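PDB 6MPR: malonate decarboxylase subunit alpha from Acinetobacter baumannii ATCC 17978, which probably acts as the acyl-carrier-protein transferase component of malonate decarboxylase, loading malonate onto the carrier protein in exchange for acetate. Local coordinates for residues 257-262 / 286-291; 276-281 / 296-301; 305-310 / 325-330. All blocks are in the same frame, centred on the assembly; numbering follows the deposited sequence. Where two conformers were deposited one is given.

Contact 1. Residues 257-262 / 286-291; sequences IYEKHN and ESLGLK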
loop_
_atom_site.group_PDB
_atom_site.type_symbol
_atom_site.label_atom_id
_atom_site.label_comp_id
_atom_site.label_asym_id
_atom_site.label_seq_id
_atom_site.Cartn_x
_atom_site.Cartn_y
_atom_site.Cartn_z
ATOM N N ILE A 257 10.100 -17.443 18.232
ATOM C CA ILE A 257 10.009 -16.376 17.237
ATOM C C ILE A 257 9.645 -15.038 17.881
ATOM O O ILE A 257 10.398 -14.059 17.771
ATOM C CB ILE A 257 9.000 -16.734 16.129
ATOM C CG1 ILE A 257 9.306 -18.123 15.528
ATOM C CG2 ILE A 257 9.050 -15.667 15.027
ATOM C CD1 ILE A 257 8.374 -18.528 14.374
ATOM N N TYR A 258 8.486 -14.970 18.544
ATOM C CA TYR A 258 8.013 -13.681 19.054
ATOM C C TYR A 258 8.936 -13.158 20.147
ATOM O O TYR A 258 9.383 -12.003 20.103
ATOM C CB TYR A 258 6.586 -13.783 19.607
ATOM C CG TYR A 258 5.490 -14.112 18.607
ATOM C CD1 TYR A 258 5.764 -14.294 17.254
ATOM C CD2 TYR A 258 4.170 -14.230 19.033
ATOM C CE1 TYR A 258 4.732 -14.597 16.355
ATOM C CE2 TYR A 258 3.154 -14.517 18.148
ATOM C CZ TYR A 258 3.440 -14.703 16.820
ATOM O OH TYR A 258 2.410 -15.004 15.972
ATOM N N GLU A 259 9.225 -14.001 21.136
ATOM C CA GLU A 259 10.151 -13.613 22.193
ATOM C C GLU A 259 11.560 -13.411 21.639
ATOM O O GLU A 259 12.231 -12.424 21.962
ATOM C CB GLU A 259 10.162 -14.674 23.290
ATOM C CG GLU A 259 10.982 -14.245 24.507
ATOM C CD GLU A 259 11.030 -15.286 25.608
ATOM O OE1 GLU A 259 10.478 -16.397 25.437
ATOM O OE2 GLU A 259 11.626 -14.983 26.657
ATOM N N LYS A 260 12.019 -14.344 20.801
ATOM C CA LYS A 260 13.398 -14.322 20.319
ATOM C C LYS A 260 13.727 -13.014 19.618
ATOM O O LYS A 260 14.814 -12.452 19.804
ATOM C CB LYS A 260 13.639 -15.501 19.366
ATOM C CG LYS A 260 15.057 -15.534 18.770
ATOM C CD LYS A 260 15.247 -16.735 17.848
ATOM C CE LYS A 260 16.626 -16.704 17.192
ATOM N NZ LYS A 260 17.712 -17.036 18.157
ATOM N N HIS A 261 12.802 -12.519 18.797
ATOM C CA HIS A 261 13.043 -11.339 17.981
ATOM C C HIS A 261 12.321 -10.099 18.480
ATOM O O HIS A 261 12.363 -9.067 17.800
ATOM C CB HIS A 261 12.632 -11.618 16.534
ATOM C CG HIS A 261 13.303 -12.817 15.948
ATOM N ND1 HIS A 261 14.648 -12.841 15.660
ATOM C CD2 HIS A 261 12.820 -14.034 15.606
ATOM C CE1 HIS A 261 14.969 -14.024 15.161
ATOM N NE2 HIS A 261 13.876 -14.764 15.114
ATOM N N ASN A 262 11.652 -10.173 19.629
ATOM C CA ASN A 262 10.990 -9.017 20.247
ATOM C C ASN A 262 9.905 -8.435 19.334
ATOM O O ASN A 262 9.856 -7.233 19.075
ATOM C CB ASN A 262 12.023 -7.957 20.631
ATOM C CG ASN A 262 11.488 -6.945 21.635
ATOM O OD1 ASN A 262 10.714 -7.290 22.536
ATOM N ND2 ASN A 262 11.894 -5.684 21.477
ATOM N N GLU A 286 2.138 -15.490 29.685
ATOM C CA GLU A 286 2.237 -14.920 31.029
ATOM C C GLU A 286 3.291 -15.635 31.866
ATOM O O GLU A 286 4.036 -14.997 32.621
ATOM C CB GLU A 286 0.870 -14.984 31.714
ATOM C CG GLU A 286 0.859 -14.587 33.184
ATOM C CD GLU A 286 1.243 -13.146 33.410
ATOM O OE1 GLU A 286 1.719 -12.845 34.529
ATOM O OE2 GLU A 286 1.073 -12.316 32.484
ATOM N N SER A 287 3.371 -16.961 31.747
ATOM C CA SER A 287 4.374 -17.722 32.480
ATOM C C SER A 287 5.802 -17.363 32.073
ATOM O O SER A 287 6.724 -17.544 32.880
ATOM C CB SER A 287 4.137 -19.221 32.275
ATOM O OG SER A 287 4.684 -19.640 31.035
ATOM N N LEU A 288 6.003 -16.849 30.859
ATOM C CA LEU A 288 7.300 -16.384 30.378
ATOM C C LEU A 288 7.559 -14.918 30.713
ATOM O O LEU A 288 8.629 -14.398 30.367
ATOM C CB LEU A 288 7.408 -16.591 28.853
ATOM C CG LEU A 288 7.295 -18.037 28.351
ATOM C CD1 LEU A 288 7.287 -18.083 26.829
ATOM C CD2 LEU A 288 8.421 -18.906 28.923
ATOM N N GLY A 289 6.606 -14.246 31.364
ATOM C CA GLY A 289 6.764 -12.852 31.742
ATOM C C GLY A 289 6.688 -11.872 30.591
ATOM O O GLY A 289 7.281 -10.789 30.670
ATOM N N LEU A 290 5.956 -12.210 29.529
ATOM C CA LEU A 290 6.042 -11.470 28.276
ATOM C C LEU A 290 4.943 -10.428 28.070
ATOM O O LEU A 290 4.922 -9.790 27.007
ATOM C CB LEU A 290 6.042 -12.452 27.095
ATOM C CG LEU A 290 7.245 -13.397 27.010
ATOM C CD1 LEU A 290 7.067 -14.413 25.864
ATOM C CD2 LEU A 290 8.536 -12.620 26.856
ATOM N N LYS A 291 4.030 -10.229 29.028
ATOM C CA LYS A 291 2.941 -9.284 28.785
ATOM C C LYS A 291 3.496 -7.878 28.613
ATOM O O LYS A 291 4.328 -7.426 29.408
ATOM C CB LYS A 291 1.916 -9.300 29.918
ATOM C CG LYS A 291 0.763 -8.311 29.681
ATOM C CD LYS A 291 -0.137 -8.149 30.900
ATOM C CE LYS A 291 -0.763 -9.476 31.305
ATOM N NZ LYS A 291 -1.600 -9.344 32.535
HETATM O O HOH W 1 10.961 -15.499 29.343
#

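Contact 2. Residues 276-281 / 296-301; sequences AIELIL and RNWTLN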
loop_
_atom_site.group_PDB
_atom_site.type_symbol
_atom_site.label_atom_id
_atom_site.label_comp_id
_atom_site.label_asym_id
_atom_site.label_seq_id
_atom_site.Cartn_x
_atom_site.Cartn_y
_atom_site.Cartn_z
ATOM N N ALA A 276 -4.494 -20.887 18.559
ATOM C CA ALA A 276 -3.797 -21.393 19.740
ATOM C C ALA A 276 -2.796 -20.374 20.272
ATOM O O ALA A 276 -2.670 -20.204 21.490
ATOM C CB ALA A 276 -3.102 -22.728 19.422
ATOM N N ILE A 277 -2.074 -19.682 19.382
ATOM C CA ILE A 277 -1.154 -18.630 19.833
ATOM C C ILE A 277 -1.911 -17.569 20.620
ATOM O O ILE A 277 -1.542 -17.218 21.753
ATOM C CB ILE A 277 -0.421 -17.997 18.630
ATOM C CG1 ILE A 277 0.603 -18.962 18.037
ATOM C CG2 ILE A 277 0.263 -16.699 19.041
ATOM C CD1 ILE A 277 1.258 -18.421 16.778
ATOM N N GLU A 278 -2.979 -17.033 20.015
ATOM C CA GLU A 278 -3.785 -16.003 20.661
ATOM C C GLU A 278 -4.292 -16.466 22.022
ATOM O O GLU A 278 -4.281 -15.695 22.992
ATOM C CB GLU A 278 -4.951 -15.617 19.745
ATOM C CG GLU A 278 -4.494 -15.083 18.371
ATOM C CD GLU A 278 -5.587 -15.029 17.316
ATOM O OE1 GLU A 278 -6.783 -15.064 17.665
ATOM O OE2 GLU A 278 -5.226 -14.960 16.116
ATOM N N LEU A 279 -4.709 -17.731 22.124
ATOM C CA LEU A 279 -5.312 -18.247 23.351
ATOM C C LEU A 279 -4.303 -18.689 24.407
ATOM O O LEU A 279 -4.699 -18.888 25.563
ATOM C CB LEU A 279 -6.257 -19.409 23.032
ATOM C CG LEU A 279 -7.557 -18.943 22.370
ATOM C CD1 LEU A 279 -8.383 -20.130 21.876
ATOM C CD2 LEU A 279 -8.360 -18.086 23.341
ATOM N N ILE A 280 -3.020 -18.838 24.077
ATOM C CA ILE A 280 -2.044 -19.169 25.105
ATOM C C ILE A 280 -1.129 -18.005 25.442
ATOM O O ILE A 280 -0.302 -18.137 26.346
ATOM C CB ILE A 280 -1.208 -20.427 24.766
ATOM C CG1 ILE A 280 -0.219 -20.171 23.632
ATOM C CG2 ILE A 280 -2.093 -21.639 24.500
ATOM C CD1 ILE A 280 0.773 -21.294 23.442
ATOM N N LEU A 281 -1.253 -16.864 24.770
ATOM C CA LEU A 281 -0.567 -15.677 25.277
ATOM C C LEU A 281 -0.876 -15.413 26.744
ATOM O O LEU A 281 0.073 -15.233 27.522
ATOM C CB LEU A 281 -0.900 -14.453 24.413
ATOM C CG LEU A 281 -0.166 -14.373 23.083
ATOM C CD1 LEU A 281 -0.746 -13.216 22.296
ATOM C CD2 LEU A 281 1.334 -14.183 23.327
ATOM N N ARG A 296 1.859 -6.339 20.886
ATOM C CA ARG A 296 1.086 -5.200 21.375
ATOM C C ARG A 296 0.127 -4.636 20.332
ATOM O O ARG A 296 -1.027 -4.320 20.655
ATOM C CB ARG A 296 2.031 -4.104 21.854
ATOM C CG ARG A 296 2.858 -4.536 23.050
ATOM C CD ARG A 296 3.561 -3.356 23.689
ATOM N NE ARG A 296 4.631 -2.857 22.840
ATOM C CZ ARG A 296 4.653 -1.651 22.286
ATOM N NH1 ARG A 296 3.658 -0.797 22.506
ATOM N NH2 ARG A 296 5.679 -1.296 21.520
ATOM N N ASN A 297 0.562 -4.519 19.085
ATOM C CA ASN A 297 -0.187 -3.805 18.057
ATOM C C ASN A 297 -0.493 -4.735 16.897
ATOM O O ASN A 297 0.412 -5.370 16.351
ATOM C CB ASN A 297 0.608 -2.585 17.596
ATOM C CG ASN A 297 1.051 -1.732 18.757
ATOM O OD1 ASN A 297 0.222 -1.148 19.455
ATOM N ND2 ASN A 297 2.358 -1.665 18.987
ATOM N N TRP A 298 -1.764 -4.813 16.512
ATOM C CA TRP A 298 -2.200 -5.818 15.563
ATOM C C TRP A 298 -2.877 -5.207 14.339
ATOM O O TRP A 298 -3.570 -4.184 14.426
ATOM C CB TRP A 298 -3.175 -6.790 16.239
ATOM C CG TRP A 298 -2.606 -7.559 17.407
ATOM C CD1 TRP A 298 -2.223 -7.062 18.633
ATOM C CD2 TRP A 298 -2.403 -8.966 17.464
ATOM N NE1 TRP A 298 -1.777 -8.086 19.438
ATOM C CE2 TRP A 298 -1.892 -9.268 18.748
ATOM C CE3 TRP A 298 -2.604 -10.012 16.552
ATOM C CZ2 TRP A 298 -1.581 -10.571 19.141
ATOM C CZ3 TRP A 298 -2.289 -11.305 16.945
ATOM C CH2 TRP A 298 -1.789 -11.572 18.233
ATOM N N THR A 299 -2.669 -5.852 13.197
ATOM C CA THR A 299 -3.528 -5.701 12.030
ATOM C C THR A 299 -4.276 -7.020 11.907
ATOM O O THR A 299 -3.678 -8.055 11.573
ATOM C CB THR A 299 -2.732 -5.386 10.762
ATOM O OG1 THR A 299 -1.748 -6.411 10.551
ATOM C CG2 THR A 299 -2.040 -4.045 10.888
ATOM N N LEU A 300 -5.572 -6.990 12.207
ATOM C CA LEU A 300 -6.315 -8.230 12.411
ATOM C C LEU A 300 -7.808 -7.921 12.431
ATOM O O LEU A 300 -8.214 -6.851 12.888
ATOM C CB LEU A 300 -5.913 -8.888 13.745
ATOM C CG LEU A 300 -6.201 -10.384 13.887
ATOM C CD1 LEU A 300 -5.082 -11.181 13.212
ATOM C CD2 LEU A 300 -6.315 -10.737 15.344
ATOM N N ASN A 301 -8.629 -8.868 11.964
ATOM C CA ASN A 301 -10.049 -8.734 12.238
ATOM C C ASN A 301 -10.307 -9.019 13.716
ATOM O O ASN A 301 -9.408 -9.452 14.447
ATOM C CB ASN A 301 -10.856 -9.641 11.314
ATOM C CG ASN A 301 -11.119 -8.990 9.968
ATOM O OD1 ASN A 301 -10.546 -7.945 9.658
ATOM N ND2 ASN A 301 -11.980 -9.600 9.166
#

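Contact 3. Residues 305-310 / 325-330; sequences TLIPAI and LGMEKY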
loop_
_atom_site.group_PDB
_atom_site.type_symbol
_atom_site.label_atom_id
_atom_site.label_comp_id
_atom_site.label_asym_id
_atom_site.label_seq_id
_atom_site.Cartn_x
_atom_site.Cartn_y
_atom_site.Cartn_z
ATOM N N THR A 305 -11.139 -15.372 19.276
ATOM C CA THR A 305 -10.085 -16.034 20.035
ATOM C C THR A 305 -9.049 -15.060 20.581
ATOM O O THR A 305 -8.211 -15.475 21.390
ATOM C CB THR A 305 -9.383 -17.099 19.190
ATOM O OG1 THR A 305 -8.873 -16.522 17.980
ATOM C CG2 THR A 305 -10.339 -18.228 18.864
ATOM N N LEU A 306 -9.086 -13.782 20.172
ATOM C CA LEU A 306 -8.237 -12.763 20.780
ATOM C C LEU A 306 -8.836 -12.160 22.048
ATOM O O LEU A 306 -8.149 -11.400 22.736
ATOM C CB LEU A 306 -7.939 -11.636 19.765
ATOM C CG LEU A 306 -6.722 -10.745 20.029
ATOM C CD1 LEU A 306 -5.442 -11.569 19.909
ATOM C CD2 LEU A 306 -6.706 -9.569 19.041
ATOM N N ILE A 307 -10.085 -12.484 22.389
ATOM C CA ILE A 307 -10.723 -11.856 23.552
ATOM C C ILE A 307 -9.907 -12.025 24.836
ATOM O O ILE A 307 -9.696 -11.026 25.539
ATOM C CB ILE A 307 -12.171 -12.341 23.690
ATOM C CG1 ILE A 307 -13.017 -11.785 22.525
ATOM C CG2 ILE A 307 -12.765 -11.915 25.033
ATOM C CD1 ILE A 307 -14.447 -12.282 22.511
ATOM N N PRO A 308 -9.423 -13.219 25.196
ATOM C CA PRO A 308 -8.653 -13.313 26.451
ATOM C C PRO A 308 -7.384 -12.462 26.440
ATOM O O PRO A 308 -7.046 -11.840 27.456
ATOM C CB PRO A 308 -8.358 -14.818 26.561
ATOM C CG PRO A 308 -9.495 -15.460 25.825
ATOM C CD PRO A 308 -9.703 -14.557 24.636
ATOM N N ALA A 309 -6.677 -12.407 25.310
ATOM C CA ALA A 309 -5.496 -11.553 25.197
ATOM C C ALA A 309 -5.848 -10.070 25.331
ATOM O O ALA A 309 -5.045 -9.289 25.852
ATOM C CB ALA A 309 -4.793 -11.812 23.857
ATOM N N ILE A 310 -7.018 -9.649 24.829
ATOM C CA ILE A 310 -7.447 -8.272 25.054
ATOM C C ILE A 310 -7.782 -8.057 26.522
ATOM O O ILE A 310 -7.337 -7.085 27.141
ATOM C CB ILE A 310 -8.659 -7.926 24.178
ATOM C CG1 ILE A 310 -8.297 -8.014 22.697
ATOM C CG2 ILE A 310 -9.174 -6.528 24.520
ATOM C CD1 ILE A 310 -9.526 -7.948 21.805
ATOM N N LEU A 325 -18.706 -11.326 12.763
ATOM C CA LEU A 325 -20.082 -11.444 13.225
ATOM C C LEU A 325 -20.129 -11.830 14.699
ATOM O O LEU A 325 -19.383 -12.702 15.161
ATOM C CB LEU A 325 -20.838 -12.480 12.392
ATOM C CG LEU A 325 -20.992 -12.196 10.901
ATOM C CD1 LEU A 325 -21.925 -13.239 10.332
ATOM C CD2 LEU A 325 -21.523 -10.778 10.662
ATOM N N GLY A 326 -21.025 -11.177 15.436
ATOM C CA GLY A 326 -21.128 -11.386 16.866
ATOM C C GLY A 326 -20.163 -10.590 17.715
ATOM O O GLY A 326 -20.310 -10.585 18.941
ATOM N N MET A 327 -19.167 -9.923 17.114
ATOM C CA MET A 327 -18.169 -9.180 17.867
ATOM C C MET A 327 -18.443 -7.683 17.899
ATOM O O MET A 327 -17.689 -6.943 18.538
ATOM C CB MET A 327 -16.768 -9.426 17.277
ATOM C CG MET A 327 -16.237 -10.825 17.574
ATOM S SD MET A 327 -15.734 -11.021 19.290
ATOM C CE MET A 327 -14.213 -10.074 19.222
ATOM N N GLU A 328 -19.498 -7.212 17.227
ATOM C CA GLU A 328 -19.668 -5.770 17.073
ATOM C C GLU A 328 -19.870 -5.072 18.417
ATOM O O GLU A 328 -19.340 -3.976 18.637
ATOM C CB GLU A 328 -20.840 -5.487 16.140
ATOM C CG GLU A 328 -20.695 -6.122 14.767
ATOM C CD GLU A 328 -21.176 -7.581 14.706
ATOM O OE1 GLU A 328 -21.609 -8.142 15.746
ATOM O OE2 GLU A 328 -21.111 -8.165 13.601
ATOM N N LYS A 329 -20.639 -5.674 19.323
ATOM C CA LYS A 329 -20.904 -5.016 20.601
ATOM C C LYS A 329 -19.681 -5.053 21.516
ATOM O O LYS A 329 -19.442 -4.106 22.272
ATOM C CB LYS A 329 -22.112 -5.663 21.280
ATOM N N TYR A 330 -18.908 -6.145 21.472
ATOM C CA TYR A 330 -17.636 -6.208 22.187
ATOM C C TYR A 330 -16.679 -5.140 21.678
ATOM O O TYR A 330 -16.084 -4.387 22.460
ATOM C CB TYR A 330 -17.016 -7.596 22.011
ATOM C CG TYR A 330 -15.668 -7.767 22.674
ATOM C CD1 TYR A 330 -15.581 -7.973 24.040
ATOM C CD2 TYR A 330 -14.487 -7.732 21.931
ATOM C CE1 TYR A 330 -14.356 -8.137 24.652
ATOM C CE2 TYR A 330 -13.260 -7.887 22.535
ATOM C CZ TYR A 330 -13.197 -8.090 23.899
ATOM O OH TYR A 330 -11.984 -8.268 24.518
#

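Contact 1. Residues 257-262 / 286-291
The carboxylate of Glu-259 is gripped by two different partners and so links helix 244-261 to the turn that follows helix 272-287. Glu-259 OE2 accepts a hydrogen bond of 2.8 Å from a water, and the same water donates a second bond, also 2.8 Å, to the backbone O of Leu-288. OE1 of the glutamate is engaged by a salt bridge to Arg-255, one turn earlier on helix 244-261. No direct hydrogen bond joins the two segments; the water carries the polar link between them.

The stem of the glutamate does the apolar work. Its CG stands anti to the backbone N (chi1 -173°) and the chain continues extended, which lays the methylenes across Leu-290 at about a right angle. Glu-259 CG comes to 3.8 Å from Leu-290 CD2, and Glu-259 CB lies 4.0 Å from Leu-290 CD1. Leu-288 adds a lighter touch, its CD1 methyl 3.9 Å from Glu-259 OE1, and it also packs on Arg-255. Helix 272-287 finishes in a Schellman motif at Gly-289, and the leucines on either side of that glycine both point toward segment 257-262. Leu-290 also touches Ile-254 and Trp-314.

One acidic side chain thus serves twice: its aliphatic part covers the methyls of the buried Leu-290, while its partly exposed charge is shared between an arginine and a bridging water, an arrangement that would probably favour the ionised form.

Contact 2. Residues 276-281 / 296-301
Apolar contact is concentrated on the indole of Trp-298, which projects from strand 297-299 toward helix 272-287. Leu-281 brings CD1 to the benzene edge of the ring, near its plane, 4.2 Å from Trp-298 CZ2. One turn back, Glu-278 offers its CG methylene obliquely, 4.4 Å from Trp-298 CH2. With CG beside the backbone N (chi1 -59°) and the chain nearly straight beyond it, Glu-278 runs on past the tryptophan until its OE2 lies 4.4 Å from Leu-300 CD2.

These residues join two elements of a beta-alpha-beta crossover: helix 272-287 connects the adjacent parallel strands 265-268 and 297-299 and covers the sheet. Leu-300 and Trp-298 also lean on the neighbouring strand, against His-268 and Leu-266 respectively.

Hydrogen bonding is directed elsewhere, for none links the segments. Three bonds hold the buried Glu-278 carboxylate in place, OE1 being engaged by the hydroxyl of Thr-305 and OE2 by the ND1 atoms of both His-268 and His-303. Trp-298 NE1 is bonded to the backbone O of Cys-295, which restrains the rotation of the indole. Asn-297 and Thr-299 pack on Val-152 of the second subunit.

Contact 3. Residues 305-310 / 325-330
Ile-307 and Tyr-330 meet through a CH-pi interaction between segments 305-310 and 325-330. The CG1 methylene of Ile-307 sits over one face of the Tyr-330 ring, 4.2 Å from its centroid and 23° off the ring normal, displaced toward the rim. The two side chains slide past each other in opposite directions, and the other branch, Ile-307 CG2, lies 3.8 Å from Tyr-330 OH. With CG anti to the backbone N (chi1 178°), the Tyr-330 ring reaches toward helix 307-311.

Aliphatic contacts flank this pair. Ile-310 comes from the opposite direction and puts its CD1 methyl at the ring edge, in plane, 3.8 Å from Tyr-330 CE2. At the end of the Ile-307 branch that covers the ring, a thioether meets a methyl tip to tip, Ile-307 CD1 standing 3.7 Å from Met-327 SD. Met-327 is bent at both chi2 and chi3, and its CE is thereby folded back to 3.9 Å from Ile-307 CG1. Trp-553 covers Ile-307 further, Tyr-558 meets Met-327, and Trp-20 of the second subunit packs on Ile-310.

Helix 307-311 is the crossover between parallel strands 297-299 and 317-319, the latter at the margin of its sheet; helix 328-332 follows that strand and packs back on the crossover.

The polar element is the phenol oxygen. It is pressed closely among aliphatic groups, with Ile-310 CG2 only 3.3 Å from Tyr-330 OH, and finds its hydrogen-bond partner in the carboxylate of Glu-311, the residue next after the segment. A hydroxyl carried deep into a hydrocarbon setting is therefore satisfied by its own neighbourhood, and the ring is held by its face, its edge and its oxygen together.

In the fold
Contacts 2 and 3 are buried, whereas contact 1 is only partly buried, its centre about 26 Å from the centre of the chain. Helix 272-287 serves both contact 1, where it ends, and contact 2, where it rests on strand 297-299; Tyr-258 and Ile-277 touch between them. Contact 3 follows along the chain and meets contact 2 through Glu-278 and Thr-305, their centres about 11 Å apart. All three lack direct hydrogen bonds between their segments and send polar groups to outside partners; in contact 1 a water also joins the segments. In contacts 2 and 3 aromatic rings meet aliphatic side chains between helix and strand or helix and helix.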